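Local atomic coordinates of nucleoporin NUP82 (Chaetomium thermophilum, PDB entry 5CWW), a protein that is probably a structural component of the nuclear pore complex, and may, like other nucleoporins, dock transport factors. Residues Ser173-Val185 with Ala256-Met270. Numbering follows the deposited sequence.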
ATOM      1  N   SER B 173      -8.456  -6.637 -11.446  0.50 61.10           N
ATOM      2  CA  SER B 173      -7.090  -6.386 -10.997  0.50 57.89           C
ATOM      3  C   SER B 173      -6.739  -7.211  -9.761  0.50 59.51           C
ATOM      4  O   SER B 173      -7.555  -7.369  -8.853  0.50 57.78           O
ATOM      5  CB  SER B 173      -6.895  -4.899 -10.703  0.50 58.20           C
ATOM      6  OG  SER B 173      -5.552  -4.625 -10.343  0.50 56.60           O
ATOM      7  N   ALA B 174      -5.516  -7.729  -9.737  1.00 55.15           N
ATOM      8  CA  ALA B 174      -5.040  -8.541  -8.618  1.00 52.75           C
ATOM      9  C   ALA B 174      -4.980  -7.760  -7.308  1.00 48.75           C
ATOM     10  O   ALA B 174      -4.736  -6.554  -7.303  1.00 48.04           O
ATOM     11  CB  ALA B 174      -3.667  -9.109  -8.943  1.00 53.87           C
ATOM     12  N   VAL B 175      -5.201  -8.462  -6.198  1.00 49.54           N
ATOM     13  CA  VAL B 175      -5.105  -7.858  -4.872  1.00 49.31           C
ATOM     14  C   VAL B 175      -3.658  -7.919  -4.386  1.00 51.46           C
ATOM     15  O   VAL B 175      -3.006  -8.962  -4.455  1.00 51.67           O
ATOM     16  CB  VAL B 175      -6.048  -8.547  -3.852  1.00 56.50           C
ATOM     17  CG1 VAL B 175      -5.715 -10.030  -3.691  1.00 57.47           C
ATOM     18  CG2 VAL B 175      -6.001  -7.823  -2.512  1.00 55.01           C
ATOM     19  N   VAL B 176      -3.171  -6.791  -3.886  1.00 51.98           N
ATOM     20  CA  VAL B 176      -1.770  -6.643  -3.512  1.00 55.41           C
ATOM     21  C   VAL B 176      -1.591  -6.568  -2.001  1.00 51.22           C
ATOM     22  O   VAL B 176      -0.692  -7.199  -1.441  1.00 51.01           O
ATOM     23  CB  VAL B 176      -1.174  -5.383  -4.168  1.00 60.19           C
ATOM     24  CG1 VAL B 176       0.204  -5.087  -3.635  1.00 62.61           C
ATOM     25  CG2 VAL B 176      -1.125  -5.559  -5.680  1.00 61.78           C
ATOM     26  N   SER B 177      -2.448  -5.797  -1.345  1.00 49.09           N
ATOM     27  CA  SER B 177      -2.380  -5.648   0.100  1.00 48.02           C
ATOM     28  C   SER B 177      -3.759  -5.691   0.731  1.00 46.38           C
ATOM     29  O   SER B 177      -4.741  -5.210   0.158  1.00 46.85           O
ATOM     30  CB  SER B 177      -1.689  -4.336   0.477  1.00 48.43           C
ATOM     31  OG  SER B 177      -0.396  -4.262  -0.092  1.00 48.64           O
ATOM     32  N   ALA B 178      -3.810  -6.288   1.915  1.00 45.83           N
ATOM     33  CA  ALA B 178      -4.976  -6.231   2.774  1.00 45.53           C
ATOM     34  C   ALA B 178      -4.501  -5.881   4.171  1.00 45.26           C
ATOM     35  O   ALA B 178      -3.753  -6.644   4.784  1.00 46.90           O
ATOM     36  CB  ALA B 178      -5.723  -7.555   2.769  1.00 46.33           C
ATOM     37  N   VAL B 179      -4.917  -4.719   4.663  1.00 42.89           N
ATOM     38  CA  VAL B 179      -4.495  -4.250   5.975  1.00 44.98           C
ATOM     39  C   VAL B 179      -5.690  -3.725   6.748  1.00 47.17           C
ATOM     40  O   VAL B 179      -6.528  -3.005   6.209  1.00 46.98           O
ATOM     41  CB  VAL B 179      -3.416  -3.147   5.869  1.00 45.97           C
ATOM     42  CG1 VAL B 179      -2.118  -3.728   5.329  1.00 47.68           C
ATOM     43  CG2 VAL B 179      -3.894  -1.997   4.988  1.00 46.20           C
ATOM     44  N   TRP B 180      -5.772  -4.107   8.015  1.00 48.16           N
ATOM     45  CA  TRP B 180      -6.881  -3.703   8.863  1.00 48.50           C
ATOM     46  C   TRP B 180      -6.648  -2.275   9.335  1.00 49.23           C
ATOM     47  O   TRP B 180      -5.519  -1.894   9.643  1.00 48.57           O
ATOM     48  CB  TRP B 180      -7.027  -4.662  10.048  1.00 48.33           C
ATOM     49  CG  TRP B 180      -7.314  -6.074   9.616  1.00 47.19           C
ATOM     50  CD1 TRP B 180      -6.397  -7.043   9.312  1.00 46.78           C
ATOM     51  CD2 TRP B 180      -8.604  -6.671   9.423  1.00 46.88           C
ATOM     52  NE1 TRP B 180      -7.038  -8.204   8.947  1.00 47.54           N
ATOM     53  CE2 TRP B 180      -8.392  -8.002   9.009  1.00 47.89           C
ATOM     54  CE3 TRP B 180      -9.916  -6.210   9.564  1.00 47.32           C
ATOM     55  CZ2 TRP B 180      -9.444  -8.875   8.735  1.00 50.16           C
ATOM     56  CZ3 TRP B 180     -10.960  -7.079   9.290  1.00 49.27           C
ATOM     57  CH2 TRP B 180     -10.717  -8.395   8.881  1.00 50.89           C
ATOM     58  N   HIS B 181      -7.710  -1.477   9.380  1.00 50.00           N
ATOM     59  CA  HIS B 181      -7.565  -0.082   9.772  1.00 48.84           C
ATOM     60  C   HIS B 181      -7.293   0.018  11.275  1.00 48.35           C
ATOM     61  O   HIS B 181      -8.035  -0.552  12.070  1.00 50.85           O
ATOM     62  CB  HIS B 181      -8.810   0.725   9.406  1.00 49.58           C
ATOM     63  CG  HIS B 181      -8.561   2.199   9.322  1.00 47.43           C
ATOM     64  ND1 HIS B 181      -8.217   2.958  10.419  1.00 49.43           N
ATOM     65  CD2 HIS B 181      -8.581   3.049   8.269  1.00 47.67           C
ATOM     66  CE1 HIS B 181      -8.048   4.214  10.048  1.00 48.31           C
ATOM     67  NE2 HIS B 181      -8.265   4.297   8.748  1.00 47.40           N
ATOM     68  N   PRO B 182      -6.223   0.733  11.671  1.00 48.09           N
ATOM     69  CA  PRO B 182      -5.865   0.853  13.091  1.00 48.23           C
ATOM     70  C   PRO B 182      -6.989   1.409  13.965  1.00 48.22           C
ATOM     71  O   PRO B 182      -7.005   1.163  15.171  1.00 48.63           O
ATOM     72  CB  PRO B 182      -4.680   1.828  13.076  1.00 48.94           C
ATOM     73  CG  PRO B 182      -4.121   1.745  11.716  1.00 47.81           C
ATOM     74  CD  PRO B 182      -5.259   1.434  10.802  1.00 46.44           C
ATOM     75  N   LEU B 183      -7.907   2.156  13.359  1.00 49.23           N
ATOM     76  CA  LEU B 183      -8.958   2.847  14.099  1.00 51.85           C
ATOM     77  C   LEU B 183     -10.340   2.273  13.801  1.00 51.70           C
ATOM     78  O   LEU B 183     -11.354   2.848  14.192  1.00 55.14           O
ATOM     79  CB  LEU B 183      -8.937   4.340  13.766  1.00 53.84           C
ATOM     80  CG  LEU B 183      -7.592   5.045  13.960  1.00 54.43           C
ATOM     81  CD1 LEU B 183      -7.705   6.512  13.570  1.00 57.97           C
ATOM     82  CD2 LEU B 183      -7.094   4.905  15.389  1.00 56.57           C
ATOM     83  N   GLY B 184     -10.376   1.139  13.110  1.00 48.70           N
ATOM     84  CA  GLY B 184     -11.634   0.499  12.768  1.00 47.11           C
ATOM     85  C   GLY B 184     -12.371  -0.009  13.991  1.00 50.47           C
ATOM     86  O   GLY B 184     -11.764  -0.588  14.888  1.00 50.43           O
ATOM     87  N   VAL B 185     -13.682   0.219  14.028  1.00 52.13           N
ATOM     88  CA  VAL B 185     -14.519  -0.259  15.128  1.00 55.98           C
ATOM     89  C   VAL B 185     -14.404  -1.777  15.247  1.00 56.08           C
ATOM     90  O   VAL B 185     -14.544  -2.494  14.257  1.00 53.47           O
ATOM     91  CB  VAL B 185     -15.997   0.137  14.926  1.00 59.38           C
ATOM     92  CG1 VAL B 185     -16.849  -0.332  16.101  1.00 62.90           C
ATOM     93  CG2 VAL B 185     -16.125   1.644  14.748  1.00 62.07           C
ATOM     94  N   ALA B 256       2.819  -2.500  -2.679  1.00 44.99           N
ATOM     95  CA  ALA B 256       2.302  -2.764  -1.343  1.00 44.16           C
ATOM     96  C   ALA B 256       1.792  -1.491  -0.686  1.00 43.39           C
ATOM     97  O   ALA B 256       2.143  -0.383  -1.090  1.00 43.40           O
ATOM     98  CB  ALA B 256       3.373  -3.408  -0.471  1.00 45.29           C
ATOM     99  N   ALA B 257       0.968  -1.666   0.340  1.00 43.34           N
ATOM    100  CA  ALA B 257       0.435  -0.553   1.108  1.00 43.51           C
ATOM    101  C   ALA B 257       0.383  -0.935   2.579  1.00 44.28           C
ATOM    102  O   ALA B 257       0.260  -2.114   2.919  1.00 45.69           O
ATOM    103  CB  ALA B 257      -0.940  -0.167   0.613  1.00 42.22           C
ATOM    104  N   CYS B 258       0.485   0.061   3.450  1.00 45.02           N
ATOM    105  CA  CYS B 258       0.411  -0.190   4.878  1.00 46.08           C
ATOM    106  C   CYS B 258      -0.076   1.035   5.634  1.00 43.51           C
ATOM    107  O   CYS B 258       0.018   2.163   5.144  1.00 42.90           O
ATOM    108  CB  CYS B 258       1.779  -0.619   5.411  1.00 47.55           C
ATOM    109  SG  CYS B 258       3.028   0.680   5.335  1.00 48.17           S
ATOM    110  N   PHE B 259      -0.630   0.791   6.818  1.00 43.11           N
ATOM    111  CA  PHE B 259      -0.842   1.835   7.805  1.00 42.94           C
ATOM    112  C   PHE B 259       0.357   1.834   8.737  1.00 45.30           C
ATOM    113  O   PHE B 259       1.027   0.808   8.881  1.00 46.39           O
ATOM    114  CB  PHE B 259      -2.128   1.610   8.601  1.00 42.65           C
ATOM    115  CG  PHE B 259      -3.378   1.944   7.844  1.00 43.40           C
ATOM    116  CD1 PHE B 259      -3.736   3.263   7.621  1.00 43.18           C
ATOM    117  CD2 PHE B 259      -4.202   0.942   7.366  1.00 43.82           C
ATOM    118  CE1 PHE B 259      -4.889   3.578   6.924  1.00 43.84           C
ATOM    119  CE2 PHE B 259      -5.360   1.249   6.670  1.00 43.74           C
ATOM    120  CZ  PHE B 259      -5.701   2.571   6.449  1.00 44.72           C
ATOM    121  N   PRO B 260       0.643   2.978   9.372  1.00 49.06           N
ATOM    122  CA  PRO B 260       1.699   2.934  10.379  1.00 52.09           C
ATOM    123  C   PRO B 260       1.374   1.947  11.485  1.00 57.00           C
ATOM    124  O   PRO B 260       0.199   1.679  11.756  1.00 57.22           O
ATOM    125  CB  PRO B 260       1.732   4.368  10.913  1.00 51.52           C
ATOM    126  CG  PRO B 260       1.300   5.185   9.758  1.00 49.18           C
ATOM    127  CD  PRO B 260       0.235   4.360   9.074  1.00 47.72           C
ATOM    128  N   THR B 261       2.425   1.391  12.075  1.00 65.67           N
ATOM    129  CA  THR B 261       2.330   0.621  13.304  1.00 69.85           C
ATOM    130  C   THR B 261       1.472   1.404  14.288  1.00 77.97           C
ATOM    131  O   THR B 261       1.602   2.623  14.375  1.00 77.24           O
ATOM    132  CB  THR B 261       3.725   0.364  13.897  1.00 66.08           C
ATOM    133  OG1 THR B 261       4.386   1.618  14.107  1.00 66.18           O
ATOM    134  CG2 THR B 261       4.564  -0.481  12.949  1.00 66.27           C
ATOM    135  N   ARG B 262       0.590   0.734  15.021  1.00 83.91           N
ATOM    136  CA  ARG B 262      -0.325   1.472  15.885  1.00 89.01           C
ATOM    137  C   ARG B 262       0.424   1.986  17.107  1.00 88.18           C
ATOM    138  O   ARG B 262       1.653   1.933  17.159  1.00 91.26           O
ATOM    139  CB  ARG B 262      -1.513   0.608  16.318  1.00 93.81           C
ATOM    140  CG  ARG B 262      -2.804   1.409  16.508  1.00 96.92           C
ATOM    141  CD  ARG B 262      -3.758   0.755  17.497  1.00 99.08           C
ATOM    142  NE  ARG B 262      -4.949   1.571  17.721  1.00 99.43           N
ATOM    143  CZ  ARG B 262      -5.964   1.225  18.509  1.00100.27           C
ATOM    144  NH1 ARG B 262      -5.943   0.069  19.159  1.00101.86           N
ATOM    145  NH2 ARG B 262      -7.005   2.036  18.646  1.00100.25           N
ATOM    146  N   ASP B 263      -0.323   2.481  18.088  1.00 88.02           N
ATOM    147  CA  ASP B 263       0.245   3.271  19.173  1.00 85.63           C
ATOM    148  C   ASP B 263       0.960   4.498  18.598  1.00 77.99           C
ATOM    149  O   ASP B 263       1.820   5.087  19.251  1.00 82.12           O
ATOM    150  CB  ASP B 263       1.210   2.432  20.017  1.00 89.27           C
ATOM    151  CG  ASP B 263       0.627   1.085  20.403  1.00 93.01           C
ATOM    152  OD1 ASP B 263      -0.615   0.950  20.407  1.00 94.02           O
ATOM    153  OD2 ASP B 263       1.412   0.159  20.698  1.00 95.51           O
ATOM    154  N   SER B 264       0.591   4.880  17.375  1.00 65.09           N
ATOM    155  CA  SER B 264       1.173   6.046  16.721  1.00 57.02           C
ATOM    156  C   SER B 264       0.312   7.266  16.990  1.00 55.54           C
ATOM    157  O   SER B 264      -0.899   7.155  17.157  1.00 54.49           O
ATOM    158  CB  SER B 264       1.312   5.821  15.215  1.00 52.62           C
ATOM    159  OG  SER B 264       2.185   4.743  14.938  1.00 51.29           O
ATOM    160  N   GLY B 265       0.948   8.431  17.026  1.00 53.76           N
ATOM    161  CA  GLY B 265       0.258   9.673  17.314  1.00 54.07           C
ATOM    162  C   GLY B 265       0.060  10.508  16.070  1.00 52.54           C
ATOM    163  O   GLY B 265       0.375  10.077  14.958  1.00 48.81           O
ATOM    164  N   GLY B 266      -0.466  11.711  16.263  1.00 56.06           N
ATOM    165  CA  GLY B 266      -0.721  12.619  15.163  1.00 56.60           C
ATOM    166  C   GLY B 266      -1.601  12.003  14.099  1.00 55.67           C
ATOM    167  O   GLY B 266      -2.540  11.264  14.396  1.00 54.71           O
ATOM    168  N   TRP B 267      -1.285  12.308  12.847  1.00 53.12           N
ATOM    169  CA  TRP B 267      -2.079  11.849  11.718  1.00 51.30           C
ATOM    170  C   TRP B 267      -1.728  10.428  11.287  1.00 50.13           C
ATOM    171  O   TRP B 267      -2.383   9.868  10.408  1.00 50.47           O
ATOM    172  CB  TRP B 267      -1.891  12.793  10.535  1.00 50.71           C
ATOM    173  CG  TRP B 267      -2.364  14.187  10.788  1.00 51.87           C
ATOM    174  CD1 TRP B 267      -1.591  15.280  11.054  1.00 51.94           C
ATOM    175  CD2 TRP B 267      -3.722  14.644  10.796  1.00 53.04           C
ATOM    176  NE1 TRP B 267      -2.383  16.389  11.225  1.00 53.10           N
ATOM    177  CE2 TRP B 267      -3.695  16.025  11.072  1.00 53.59           C
ATOM    178  CE3 TRP B 267      -4.955  14.018  10.598  1.00 53.45           C
ATOM    179  CZ2 TRP B 267      -4.856  16.791  11.155  1.00 55.03           C
ATOM    180  CZ3 TRP B 267      -6.107  14.779  10.683  1.00 54.97           C
ATOM    181  CH2 TRP B 267      -6.049  16.151  10.956  1.00 55.65           C
ATOM    182  N   ALA B 268      -0.696   9.856  11.901  1.00 49.19           N
ATOM    183  CA  ALA B 268      -0.164   8.559  11.483  1.00 47.80           C
ATOM    184  C   ALA B 268      -1.225   7.456  11.386  1.00 46.41           C
ATOM    185  O   ALA B 268      -1.280   6.740  10.388  1.00 44.92           O
ATOM    186  CB  ALA B 268       0.949   8.127  12.434  1.00 48.20           C
ATOM    187  N   PRO B 269      -2.084   7.318  12.408  1.00 49.42           N
ATOM    188  CA  PRO B 269      -3.033   6.201  12.312  1.00 49.02           C
ATOM    189  C   PRO B 269      -4.174   6.425  11.312  1.00 48.47           C
ATOM    190  O   PRO B 269      -4.999   5.528  11.152  1.00 47.51           O
ATOM    191  CB  PRO B 269      -3.578   6.069  13.740  1.00 50.53           C
ATOM    192  CG  PRO B 269      -3.134   7.294  14.493  1.00 51.88           C
ATOM    193  CD  PRO B 269      -2.318   8.163  13.591  1.00 51.54           C
ATOM    194  N   MET B 270      -4.212   7.582  10.652  1.00 46.48           N
ATOM    195  CA  MET B 270      -5.171   7.830   9.571  1.00 46.75           C
ATOM    196  C   MET B 270      -4.469   7.960   8.227  1.00 43.61           C
ATOM    197  O   MET B 270      -5.065   8.432   7.258  1.00 42.69           O
ATOM    198  CB  MET B 270      -5.970   9.108   9.818  1.00 50.68           C
ATOM    199  CG  MET B 270      -6.574   9.222  11.185  1.00 52.69           C
ATOM    200  SD  MET B 270      -7.392  10.809  11.387  1.00 56.74           S
ATOM    201  CE  MET B 270      -7.627  10.806  13.161  1.00 68.24           C
TER
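Two neighbouring blades of the N-terminal beta-propeller of NUP82 meet where their first strands, 175-180 and 254-258, run side by side. The axes of 175-180 and 256-258 approach to 5.9 Å and diverge by 11°, so the strands are nearly parallel, yet what joins them is side chains rather than a backbone ladder. S177 supplies the one hydrogen bond across: A257 N donates to S177 OG at 3.0 Å, with a bent N-H...O angle of 142°. S177 also belongs to a classic beta bulge, facing V193 together with V176.

Beyond the strands, F259 fills the seam. P182 CD sits over one face of the F259 ring, 3.8 Å from its centroid and close to the ring normal, which meets the geometry of a CH-pi contact. V179 CG2 reaches F259 CD2 at 3.8 Å, and H181 CD2 approaches F259 CZ at 3.4 Å, the two rings being inclined at 50°. The imidazole is fixed by two bonds: L183 N donates to H181 ND1 in the ring plane, inside the type I turn 181-184, and H181 NE2 pairs with L287 O. H181 CG lies anti to its own backbone N, which brings the ring up to F259.

L183 extends the apolar seam, its CD1 3.8 Å from M270 CG and its CD2 4.1 Å from P269 CB; L298 lies against both P269 and M270. At the exposed margin the poorly ordered R262 lays its guanidinium over P182 O without a hydrogen bond. Side-chain packing between consecutive four-stranded antiparallel sheets, as here, is characteristic of the beta-propeller fold.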